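Local coordinates for protein endo-b-1,4-glucanase (Nasutitermes takasagoensis, PDB 1KS8) that probably hydrolyses internal beta-1,4-glucosidic linkages in cellulose, as a family 9 glycosyl hydrolase built on an (alpha/alpha)6 barrel, at residues 4-9 against 84-89; 15-20 against 26-31; 65-70 against 307-312; 125-130 against 375-380. All blocks are in the same frame, centred on the assembly; numbering follows the deposited sequence.

Overall arrangement
The four contacts join different parts of one (alpha/alpha)6 barrel domain. Contacts 1 and 2 share helix 5-18, with centres about 17 Å apart: the first meets the end of helix 80-85, the second the loop that follows helix 5-18. Along the chain, contact 2 is nested within contact 1. Contact 3 joins helices 62-78 and 303-319, its centre about 5 Å from that of the chain, and touches contact 2 where Y16 packs on T68. Contact 4, centred about 25 Å out, pairs a loop with the end of the short helix 374-377 near the predicted active site. Contact 3 crosses both 1 and 4 in sequence; contacts 3 and 4 each close separations of roughly 240 residues.

Contact 1 (4-9 against 84-89); sequences DYKQVL and SSAGAL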
# COMPACT_ATOMS: atom_id res chain seq x y z
N ASP A 4 -3.98 13.11 -17.81
CA ASP A 4 -5.00 13.60 -16.90
C ASP A 4 -4.76 12.93 -15.54
O ASP A 4 -5.40 11.93 -15.22
CB ASP A 4 -6.38 13.21 -17.42
CG ASP A 4 -7.51 13.86 -16.65
OD1 ASP A 4 -7.26 14.38 -15.54
OD2 ASP A 4 -8.65 13.85 -17.16
N TYR A 5 -3.85 13.49 -14.75
CA TYR A 5 -3.52 12.92 -13.45
C TYR A 5 -4.72 12.83 -12.52
O TYR A 5 -4.82 11.91 -11.72
CB TYR A 5 -2.41 13.73 -12.76
CG TYR A 5 -1.13 13.80 -13.56
CD1 TYR A 5 -0.42 12.64 -13.87
CD2 TYR A 5 -0.65 15.02 -14.02
CE1 TYR A 5 0.75 12.69 -14.63
CE2 TYR A 5 0.51 15.08 -14.78
CZ TYR A 5 1.20 13.92 -15.08
OH TYR A 5 2.34 14.00 -15.85
N LYS A 6 -5.64 13.79 -12.63
CA LYS A 6 -6.83 13.77 -11.80
C LYS A 6 -7.62 12.49 -12.07
O LYS A 6 -8.09 11.84 -11.14
CB LYS A 6 -7.71 14.98 -12.07
CG LYS A 6 -7.13 16.30 -11.61
CD LYS A 6 -8.07 17.46 -11.91
CE LYS A 6 -7.53 18.78 -11.38
NZ LYS A 6 -6.24 19.15 -12.01
N GLN A 7 -7.77 12.14 -13.34
CA GLN A 7 -8.51 10.94 -13.67
C GLN A 7 -7.75 9.66 -13.32
O GLN A 7 -8.36 8.66 -12.96
CB GLN A 7 -8.90 10.92 -15.16
CG GLN A 7 -9.82 9.76 -15.53
CD GLN A 7 -11.08 9.70 -14.67
OE1 GLN A 7 -11.41 8.66 -14.09
NE2 GLN A 7 -11.79 10.82 -14.59
N VAL A 8 -6.42 9.68 -13.42
CA VAL A 8 -5.68 8.48 -13.06
C VAL A 8 -5.85 8.26 -11.55
O VAL A 8 -5.96 7.13 -11.10
CB VAL A 8 -4.18 8.58 -13.42
CG1 VAL A 8 -3.47 7.27 -13.09
CG2 VAL A 8 -4.03 8.88 -14.91
N LEU A 9 -5.89 9.36 -10.79
CA LEU A 9 -6.09 9.27 -9.34
C LEU A 9 -7.45 8.62 -9.07
O LEU A 9 -7.56 7.72 -8.24
CB LEU A 9 -6.04 10.67 -8.70
CG LEU A 9 -6.35 10.77 -7.20
CD1 LEU A 9 -5.46 9.83 -6.41
CD2 LEU A 9 -6.14 12.20 -6.74
N SER A 84 -8.79 16.95 -3.48
CA SER A 84 -9.89 17.90 -3.61
C SER A 84 -10.03 18.41 -5.04
O SER A 84 -11.14 18.52 -5.56
CB SER A 84 -9.68 19.08 -2.66
OG SER A 84 -9.91 18.69 -1.32
N SER A 85 -8.91 18.72 -5.69
CA SER A 85 -8.94 19.21 -7.06
C SER A 85 -9.51 18.16 -8.01
O SER A 85 -10.10 18.50 -9.04
CB SER A 85 -7.54 19.61 -7.52
OG SER A 85 -7.09 20.76 -6.83
N ALA A 86 -9.34 16.89 -7.65
CA ALA A 86 -9.83 15.80 -8.48
C ALA A 86 -11.25 15.40 -8.07
O ALA A 86 -11.82 14.47 -8.63
CB ALA A 86 -8.90 14.60 -8.37
N GLY A 87 -11.80 16.11 -7.09
CA GLY A 87 -13.14 15.80 -6.60
C GLY A 87 -13.16 14.40 -6.03
O GLY A 87 -14.17 13.69 -6.11
N ALA A 88 -12.05 14.00 -5.42
CA ALA A 88 -11.92 12.66 -4.85
C ALA A 88 -11.55 12.64 -3.37
O ALA A 88 -11.05 11.63 -2.88
CB ALA A 88 -10.88 11.88 -5.66
N LEU A 89 -11.79 13.73 -2.66
CA LEU A 89 -11.46 13.78 -1.24
C LEU A 89 -12.27 12.76 -0.44
O LEU A 89 -11.71 12.02 0.37
CB LEU A 89 -11.69 15.18 -0.68
CG LEU A 89 -11.38 15.38 0.80
CD1 LEU A 89 -9.93 15.02 1.09
CD2 LEU A 89 -11.65 16.83 1.19
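K6 and L9, one helical turn apart, meet the small methyl of A86, and this is the closely packed, more buried part of the contact. K6 CB lies 3.9 Å from A86 CB, and L9 CD2 reaches the same methyl at 4.0 Å. Alanine suits the place because the backbones come near, with the CA atoms of K6 and A86 only 4.9 Å apart. L9 is buried, like A86, and also packs on Q422 of helix 415-430 and on Y83, which suits a branched apolar residue.

The segment 84-89 carries the end of helix 80-85, closed by a Schellman motif: G87, with positive phi, directs its N-H to S84 O at 2.9 Å, and a residue without a side chain adopts that backbone easily. At the start of the other helix D4 is the N-cap, its OD1 accepting from Q7 N at 3.2 Å, with the donor well above the carboxylate plane.

K6 and S85 form the more exposed side, with no hydrogen bond between them. The extended K6 chain (chi2 and chi3 near 180°) carries CE along A86 to 3.5 Å from S85 O. The exposed S85 turns its hydroxyl back to A81 O of its own helix.

Contact 2 (15-20 against 26-31); sequences FYEAQR and ADQKVT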
# COMPACT_ATOMS: atom_id res chain seq x y z
N PHE A 15 -9.45 1.01 -8.42
CA PHE A 15 -8.72 -0.23 -8.20
C PHE A 15 -8.92 -0.66 -6.75
O PHE A 15 -9.19 -1.82 -6.48
CB PHE A 15 -7.22 -0.06 -8.49
CG PHE A 15 -6.39 -1.22 -8.00
CD1 PHE A 15 -6.59 -2.51 -8.50
CD2 PHE A 15 -5.42 -1.03 -7.02
CE1 PHE A 15 -5.83 -3.59 -8.02
CE2 PHE A 15 -4.66 -2.10 -6.53
CZ PHE A 15 -4.87 -3.38 -7.03
N TYR A 16 -8.80 0.28 -5.81
CA TYR A 16 -8.99 -0.10 -4.42
C TYR A 16 -10.42 -0.58 -4.17
O TYR A 16 -10.63 -1.50 -3.38
CB TYR A 16 -8.58 1.04 -3.49
CG TYR A 16 -7.07 1.12 -3.34
CD1 TYR A 16 -6.36 0.09 -2.71
CD2 TYR A 16 -6.34 2.19 -3.88
CE1 TYR A 16 -4.96 0.12 -2.64
CE2 TYR A 16 -4.95 2.22 -3.81
CZ TYR A 16 -4.27 1.18 -3.19
OH TYR A 16 -2.89 1.21 -3.13
N GLU A 17 -11.41 0.00 -4.85
CA GLU A 17 -12.78 -0.47 -4.67
C GLU A 17 -12.86 -1.92 -5.15
O GLU A 17 -13.59 -2.73 -4.57
CB GLU A 17 -13.79 0.37 -5.46
CG GLU A 17 -14.03 1.78 -4.93
CD GLU A 17 -15.40 2.31 -5.31
OE1 GLU A 17 -15.63 3.54 -5.16
OE2 GLU A 17 -16.26 1.51 -5.73
N ALA A 18 -12.10 -2.24 -6.19
CA ALA A 18 -12.09 -3.59 -6.75
C ALA A 18 -11.42 -4.60 -5.82
O ALA A 18 -11.60 -5.81 -5.98
CB ALA A 18 -11.38 -3.60 -8.11
N GLN A 19 -10.64 -4.10 -4.86
CA GLN A 19 -9.93 -4.95 -3.90
C GLN A 19 -10.68 -5.13 -2.58
O GLN A 19 -10.21 -5.84 -1.69
CB GLN A 19 -8.55 -4.37 -3.61
CG GLN A 19 -7.60 -4.34 -4.79
CD GLN A 19 -7.31 -5.72 -5.33
OE1 GLN A 19 -7.90 -6.14 -6.33
NE2 GLN A 19 -6.41 -6.44 -4.67
N ARG A 20 -11.83 -4.48 -2.45
CA ARG A 20 -12.59 -4.58 -1.21
C ARG A 20 -13.14 -5.96 -0.89
O ARG A 20 -13.71 -6.63 -1.75
CB ARG A 20 -13.75 -3.58 -1.23
CG ARG A 20 -13.33 -2.14 -1.17
CD ARG A 20 -14.52 -1.23 -1.36
NE ARG A 20 -14.16 0.17 -1.18
CZ ARG A 20 -15.02 1.18 -1.29
NH1 ARG A 20 -16.29 0.95 -1.59
NH2 ARG A 20 -14.60 2.43 -1.10
N ALA A 26 -23.70 0.51 -0.63
CA ALA A 26 -24.69 0.78 -1.67
C ALA A 26 -24.13 1.70 -2.75
O ALA A 26 -24.54 1.61 -3.91
CB ALA A 26 -25.93 1.41 -1.04
N ASP A 27 -23.20 2.57 -2.38
CA ASP A 27 -22.63 3.50 -3.36
C ASP A 27 -21.35 3.00 -4.03
O ASP A 27 -20.60 3.79 -4.60
CB ASP A 27 -22.37 4.87 -2.71
CG ASP A 27 -21.31 4.82 -1.63
OD1 ASP A 27 -20.73 3.75 -1.38
OD2 ASP A 27 -21.06 5.88 -1.02
N GLN A 28 -21.12 1.69 -3.97
CA GLN A 28 -19.95 1.09 -4.61
C GLN A 28 -19.97 1.49 -6.09
O GLN A 28 -21.02 1.44 -6.73
CB GLN A 28 -20.02 -0.44 -4.47
CG GLN A 28 -18.98 -1.22 -5.29
CD GLN A 28 -17.68 -1.47 -4.55
OE1 GLN A 28 -16.76 -2.08 -5.10
NE2 GLN A 28 -17.59 -1.00 -3.31
N LYS A 29 -18.81 1.88 -6.62
CA LYS A 29 -18.72 2.28 -8.02
C LYS A 29 -18.29 1.12 -8.92
O LYS A 29 -18.72 1.03 -10.07
CB LYS A 29 -17.76 3.46 -8.17
CG LYS A 29 -18.31 4.74 -7.54
CD LYS A 29 -17.33 5.89 -7.55
CE LYS A 29 -17.93 7.10 -6.84
NZ LYS A 29 -17.01 8.26 -6.79
N VAL A 30 -17.45 0.24 -8.40
CA VAL A 30 -17.02 -0.94 -9.15
C VAL A 30 -18.07 -1.99 -8.81
O VAL A 30 -17.89 -2.82 -7.91
CB VAL A 30 -15.61 -1.39 -8.72
CG1 VAL A 30 -15.22 -2.66 -9.47
CG2 VAL A 30 -14.61 -0.28 -9.00
N THR A 31 -19.18 -1.93 -9.54
CA THR A 31 -20.32 -2.80 -9.31
C THR A 31 -20.24 -4.25 -9.76
O THR A 31 -21.13 -5.03 -9.44
CB THR A 31 -21.60 -2.17 -9.89
OG1 THR A 31 -21.41 -1.92 -11.29
CG2 THR A 31 -21.90 -0.85 -9.18
O HOH W 1 -17.98 4.40 -4.19
O HOH W 2 -17.63 3.48 -1.51
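E17 and K29 cross obliquely, and the glutamate carboxylate ends against the backbone of the 26-31 loop. Its chain leaves with CG opposite the carbonyl carbon (chi1 -72°) and stays extended, carrying OE2 to two adjacent peptide N-H groups. K29 N comes to the syn lone pair of OE2 at 2.7 Å, whereas V30 N, at 3.2 Å, approaches from above the carboxylate plane. The other oxygen, OE1, takes a hydrogen from a water that also donates to D27 O. A glutamine in place of E17 would probably remove the negative charge that faces the loop N-H groups and leave one donor, the water or a peptide N-H, facing an amide N-H instead of an acceptor.

Lower on the same side chain, E17 CB packs against V30 CG2 at 3.7 Å, and A18 CB meets V30 CG1 at 4.2 Å; valine's two methyls suit these two neighbours. The guanidinium of R20 lies flat over E17 CG, runs beside Q28 with opposite sense, and makes a cation-pi contact with W98. A second water, held by R20 NH1, reaches D27 OD1. K29 sends its amine to a salt bridge with D91.

Buried E17 thus braces the inverse gamma turn centred on V30; two peptide donors and a water are consistent with a carboxylate that accepts only, perhaps helped by nearby positive charges.

Contact 3 (65-70 against 307-312); sequences MAYTAT and AANAAF
Y67 and N309 approach from opposite directions between helices 62-78 and 303-319, and the link between them is polar and water-mediated. Water 3 accepts from Y67 OH at 2.8 Å, lying at the ring's edge in the ring plane, and donates to N309 OD1 at 2.7 Å. The tyrosine's length brings this about: with CG opposite the backbone N (chi1 161°) the ring extends away from its helix and delivers the hydroxyl to the water.

The direct approach is of another kind. Y67 OH and N309 ND2 are 3.4 Å apart, but the angle is poor and the pair is not hydrogen-bonded. The ring and amide planes are turned 55° against each other. The amide nitrogen has its partner elsewhere, in L251 O, so both polar atoms of the amide are used: asparagine suits the place because it offers an acceptor to the water and a donor to a carbonyl.

Van der Waals packing comes from the surroundings. The Y67 side chain touches W253, K256 and D416, while F312, a turn further along the second helix, meets W74 edge-to-face. Both helices belong to the (alpha/alpha)6 barrel, and the centre of the contact lies about 5 Å from the centre of the chain.

The side chains of Y67 and E214, a calcium ligand of this protein, are about 6 Å apart, although no calcium is modelled here. Chemically, the buried phenol gives its proton to the water and the water gives one to the amide oxygen, so two polar groups that do not bond directly are each satisfied through a single shared molecule.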
# COMPACT_ATOMS: atom_id res chain seq x y z
N MET A 65 -1.19 -4.69 3.87
CA MET A 65 -2.43 -3.93 3.93
C MET A 65 -2.24 -2.69 4.80
O MET A 65 -2.73 -1.61 4.46
CB MET A 65 -3.59 -4.76 4.50
CG MET A 65 -4.95 -4.22 4.08
SD MET A 65 -6.36 -4.82 5.04
CE MET A 65 -6.16 -6.60 4.86
N ALA A 66 -1.53 -2.84 5.91
CA ALA A 66 -1.28 -1.72 6.81
C ALA A 66 -0.38 -0.70 6.11
O ALA A 66 -0.62 0.50 6.18
CB ALA A 66 -0.63 -2.21 8.10
N TYR A 67 0.66 -1.19 5.44
CA TYR A 67 1.58 -0.33 4.71
C TYR A 67 0.79 0.49 3.69
O TYR A 67 0.99 1.70 3.56
CB TYR A 67 2.63 -1.17 3.98
CG TYR A 67 3.33 -0.43 2.86
CD1 TYR A 67 4.37 0.46 3.13
CD2 TYR A 67 2.90 -0.56 1.55
CE1 TYR A 67 4.97 1.19 2.11
CE2 TYR A 67 3.48 0.17 0.52
CZ TYR A 67 4.51 1.05 0.81
OH TYR A 67 5.07 1.79 -0.21
N THR A 68 -0.10 -0.18 2.97
CA THR A 68 -0.92 0.49 1.97
C THR A 68 -1.71 1.62 2.61
O THR A 68 -1.74 2.74 2.10
CB THR A 68 -1.90 -0.50 1.31
OG1 THR A 68 -1.16 -1.47 0.55
CG2 THR A 68 -2.87 0.23 0.39
N ALA A 69 -2.35 1.32 3.73
CA ALA A 69 -3.15 2.31 4.44
C ALA A 69 -2.32 3.51 4.89
O ALA A 69 -2.74 4.65 4.75
CB ALA A 69 -3.83 1.66 5.64
N THR A 70 -1.13 3.25 5.42
CA THR A 70 -0.27 4.34 5.88
C THR A 70 0.13 5.27 4.74
O THR A 70 0.03 6.48 4.86
CB THR A 70 1.02 3.80 6.54
OG1 THR A 70 0.67 2.86 7.56
CG2 THR A 70 1.81 4.95 7.18
N ALA A 307 9.48 2.12 -8.79
CA ALA A 307 9.72 3.42 -9.42
C ALA A 307 8.73 4.47 -8.89
O ALA A 307 9.11 5.62 -8.65
CB ALA A 307 9.62 3.31 -10.93
N ALA A 308 7.48 4.07 -8.71
CA ALA A 308 6.47 4.99 -8.21
C ALA A 308 6.72 5.32 -6.73
O ALA A 308 6.49 6.44 -6.29
CB ALA A 308 5.08 4.41 -8.40
N ASN A 309 7.19 4.34 -5.97
CA ASN A 309 7.49 4.58 -4.55
C ASN A 309 8.63 5.58 -4.45
O ASN A 309 8.61 6.48 -3.61
CB ASN A 309 7.90 3.28 -3.85
CG ASN A 309 6.72 2.37 -3.57
OD1 ASN A 309 5.59 2.67 -3.94
ND2 ASN A 309 6.99 1.25 -2.91
N ALA A 310 9.63 5.42 -5.32
CA ALA A 310 10.76 6.33 -5.33
C ALA A 310 10.26 7.72 -5.72
O ALA A 310 10.68 8.72 -5.14
CB ALA A 310 11.81 5.85 -6.33
N ALA A 311 9.35 7.77 -6.68
CA ALA A 311 8.79 9.05 -7.12
C ALA A 311 8.12 9.76 -5.95
O ALA A 311 8.25 10.97 -5.79
CB ALA A 311 7.78 8.84 -8.25
N PHE A 312 7.40 9.01 -5.12
CA PHE A 312 6.74 9.63 -3.98
C PHE A 312 7.75 10.16 -2.97
O PHE A 312 7.55 11.24 -2.40
CB PHE A 312 5.79 8.66 -3.28
CG PHE A 312 4.94 9.33 -2.23
CD1 PHE A 312 4.07 10.35 -2.58
CD2 PHE A 312 5.07 8.99 -0.89
CE1 PHE A 312 3.33 11.03 -1.62
CE2 PHE A 312 4.33 9.66 0.09
CZ PHE A 312 3.47 10.68 -0.28
O HOH W 3 3.51 1.63 -2.51

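Contact 4 (125-130 against 375-380); sequences AFWGRP and NTFNSP
W127, in an extended loop, and F377, in the last turn of helix 374-377, bring their backbones to 7.0 Å between CA atoms, far enough apart for an indole to stand between them. Their side chains cross at about a right angle. F377 CB sits over the five-membered ring of W127, 3.5 Å from its centroid and 4° off the normal, a CH-pi contact. The phenyl follows over the six-membered ring as a T-shaped (edge-to-face) pair, its edge toward the indole face, with centroids 4.6 Å apart and planes at 57°. F377 CD1 comes to 3.5 Å from W127 CH2. Tryptophan suits the place because its two fused rings receive both the CB and the ring edge.

The indole is also held at its rim, where NE1 bonds to S364 OG. Without the indole, as with an alanine at W127, F377 is likely to lose the face it rests on and S364 OG its NE1 partner.

Next in the chain, G128 lies with its N over the F126 ring, where a side chain would clash with F126 CZ. The side chains of W127 and E412, a predicted catalytic residue, are about 8 Å apart, so this aromatic pair probably belongs to the loops bordering the active-site cleft of the family 9 barrel.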
# COMPACT_ATOMS: atom_id res chain seq x y z
N ALA A 125 -5.17 -21.92 -4.46
CA ALA A 125 -5.54 -23.12 -5.21
C ALA A 125 -6.88 -22.91 -5.92
O ALA A 125 -7.28 -23.71 -6.77
CB ALA A 125 -5.63 -24.31 -4.28
N PHE A 126 -7.56 -21.83 -5.57
CA PHE A 126 -8.86 -21.48 -6.13
C PHE A 126 -8.73 -20.32 -7.11
O PHE A 126 -7.98 -19.37 -6.85
CB PHE A 126 -9.80 -21.07 -4.99
CG PHE A 126 -11.09 -20.43 -5.45
CD1 PHE A 126 -12.13 -21.19 -5.95
CD2 PHE A 126 -11.26 -19.05 -5.35
CE1 PHE A 126 -13.33 -20.60 -6.34
CE2 PHE A 126 -12.45 -18.44 -5.74
CZ PHE A 126 -13.49 -19.22 -6.24
N TRP A 127 -9.42 -20.41 -8.24
CA TRP A 127 -9.45 -19.31 -9.20
C TRP A 127 -10.92 -19.10 -9.54
O TRP A 127 -11.57 -19.97 -10.12
CB TRP A 127 -8.67 -19.62 -10.49
CG TRP A 127 -8.54 -18.39 -11.35
CD1 TRP A 127 -9.50 -17.85 -12.16
CD2 TRP A 127 -7.43 -17.48 -11.39
NE1 TRP A 127 -9.06 -16.66 -12.69
CE2 TRP A 127 -7.80 -16.41 -12.23
CE3 TRP A 127 -6.17 -17.47 -10.78
CZ2 TRP A 127 -6.94 -15.32 -12.47
CZ3 TRP A 127 -5.32 -16.40 -11.02
CH2 TRP A 127 -5.71 -15.34 -11.86
N GLY A 128 -11.45 -17.94 -9.15
CA GLY A 128 -12.84 -17.64 -9.41
C GLY A 128 -13.26 -16.39 -8.68
O GLY A 128 -12.42 -15.61 -8.23
N ARG A 129 -14.57 -16.17 -8.57
CA ARG A 129 -15.09 -14.99 -7.89
C ARG A 129 -14.98 -15.17 -6.38
O ARG A 129 -15.20 -16.26 -5.86
CB ARG A 129 -16.55 -14.76 -8.29
CG ARG A 129 -16.74 -14.43 -9.77
CD ARG A 129 -18.22 -14.35 -10.14
NE ARG A 129 -18.83 -15.68 -10.09
CZ ARG A 129 -19.15 -16.40 -11.16
NH1 ARG A 129 -18.94 -15.95 -12.39
NH2 ARG A 129 -19.66 -17.61 -10.99
N PRO A 130 -14.65 -14.10 -5.65
CA PRO A 130 -14.53 -14.25 -4.19
C PRO A 130 -15.79 -14.73 -3.49
O PRO A 130 -15.72 -15.48 -2.51
CB PRO A 130 -14.06 -12.87 -3.73
CG PRO A 130 -14.61 -11.94 -4.77
CD PRO A 130 -14.42 -12.70 -6.06
N ASN A 375 -10.37 -22.62 -15.86
CA ASN A 375 -10.47 -22.54 -17.31
C ASN A 375 -10.54 -21.06 -17.68
O ASN A 375 -10.11 -20.65 -18.76
CB ASN A 375 -11.71 -23.28 -17.82
CG ASN A 375 -11.60 -24.78 -17.66
OD1 ASN A 375 -12.28 -25.38 -16.83
ND2 ASN A 375 -10.72 -25.39 -18.44
N THR A 376 -11.07 -20.24 -16.77
CA THR A 376 -11.17 -18.80 -16.99
C THR A 376 -9.75 -18.23 -16.96
O THR A 376 -9.38 -17.40 -17.78
CB THR A 376 -12.03 -18.13 -15.89
OG1 THR A 376 -13.29 -18.80 -15.80
CG2 THR A 376 -12.27 -16.66 -16.23
N PHE A 377 -8.96 -18.68 -15.99
CA PHE A 377 -7.57 -18.26 -15.87
C PHE A 377 -6.83 -18.61 -17.16
O PHE A 377 -6.01 -17.84 -17.65
CB PHE A 377 -6.90 -18.99 -14.70
CG PHE A 377 -5.40 -18.88 -14.68
CD1 PHE A 377 -4.78 -17.72 -14.23
CD2 PHE A 377 -4.61 -19.94 -15.12
CE1 PHE A 377 -3.39 -17.61 -14.22
CE2 PHE A 377 -3.22 -19.84 -15.11
CZ PHE A 377 -2.61 -18.67 -14.66
N ASN A 378 -7.14 -19.78 -17.69
CA ASN A 378 -6.51 -20.32 -18.89
C ASN A 378 -7.01 -19.71 -20.20
O ASN A 378 -6.50 -20.02 -21.27
CB ASN A 378 -6.72 -21.85 -18.89
CG ASN A 378 -5.74 -22.58 -19.79
OD1 ASN A 378 -4.55 -22.29 -19.80
ND2 ASN A 378 -6.24 -23.56 -20.53
N SER A 379 -8.00 -18.82 -20.12
CA SER A 379 -8.56 -18.19 -21.31
C SER A 379 -7.59 -17.26 -22.03
O SER A 379 -6.88 -16.48 -21.40
CB SER A 379 -9.82 -17.39 -20.95
OG SER A 379 -10.31 -16.69 -22.08
N PRO A 380 -7.54 -17.34 -23.37
CA PRO A 380 -6.64 -16.49 -24.16
C PRO A 380 -7.19 -15.07 -24.24
O PRO A 380 -6.46 -14.12 -24.54
CB PRO A 380 -6.66 -17.17 -25.54
CG PRO A 380 -7.00 -18.59 -25.22
CD PRO A 380 -8.08 -18.44 -24.19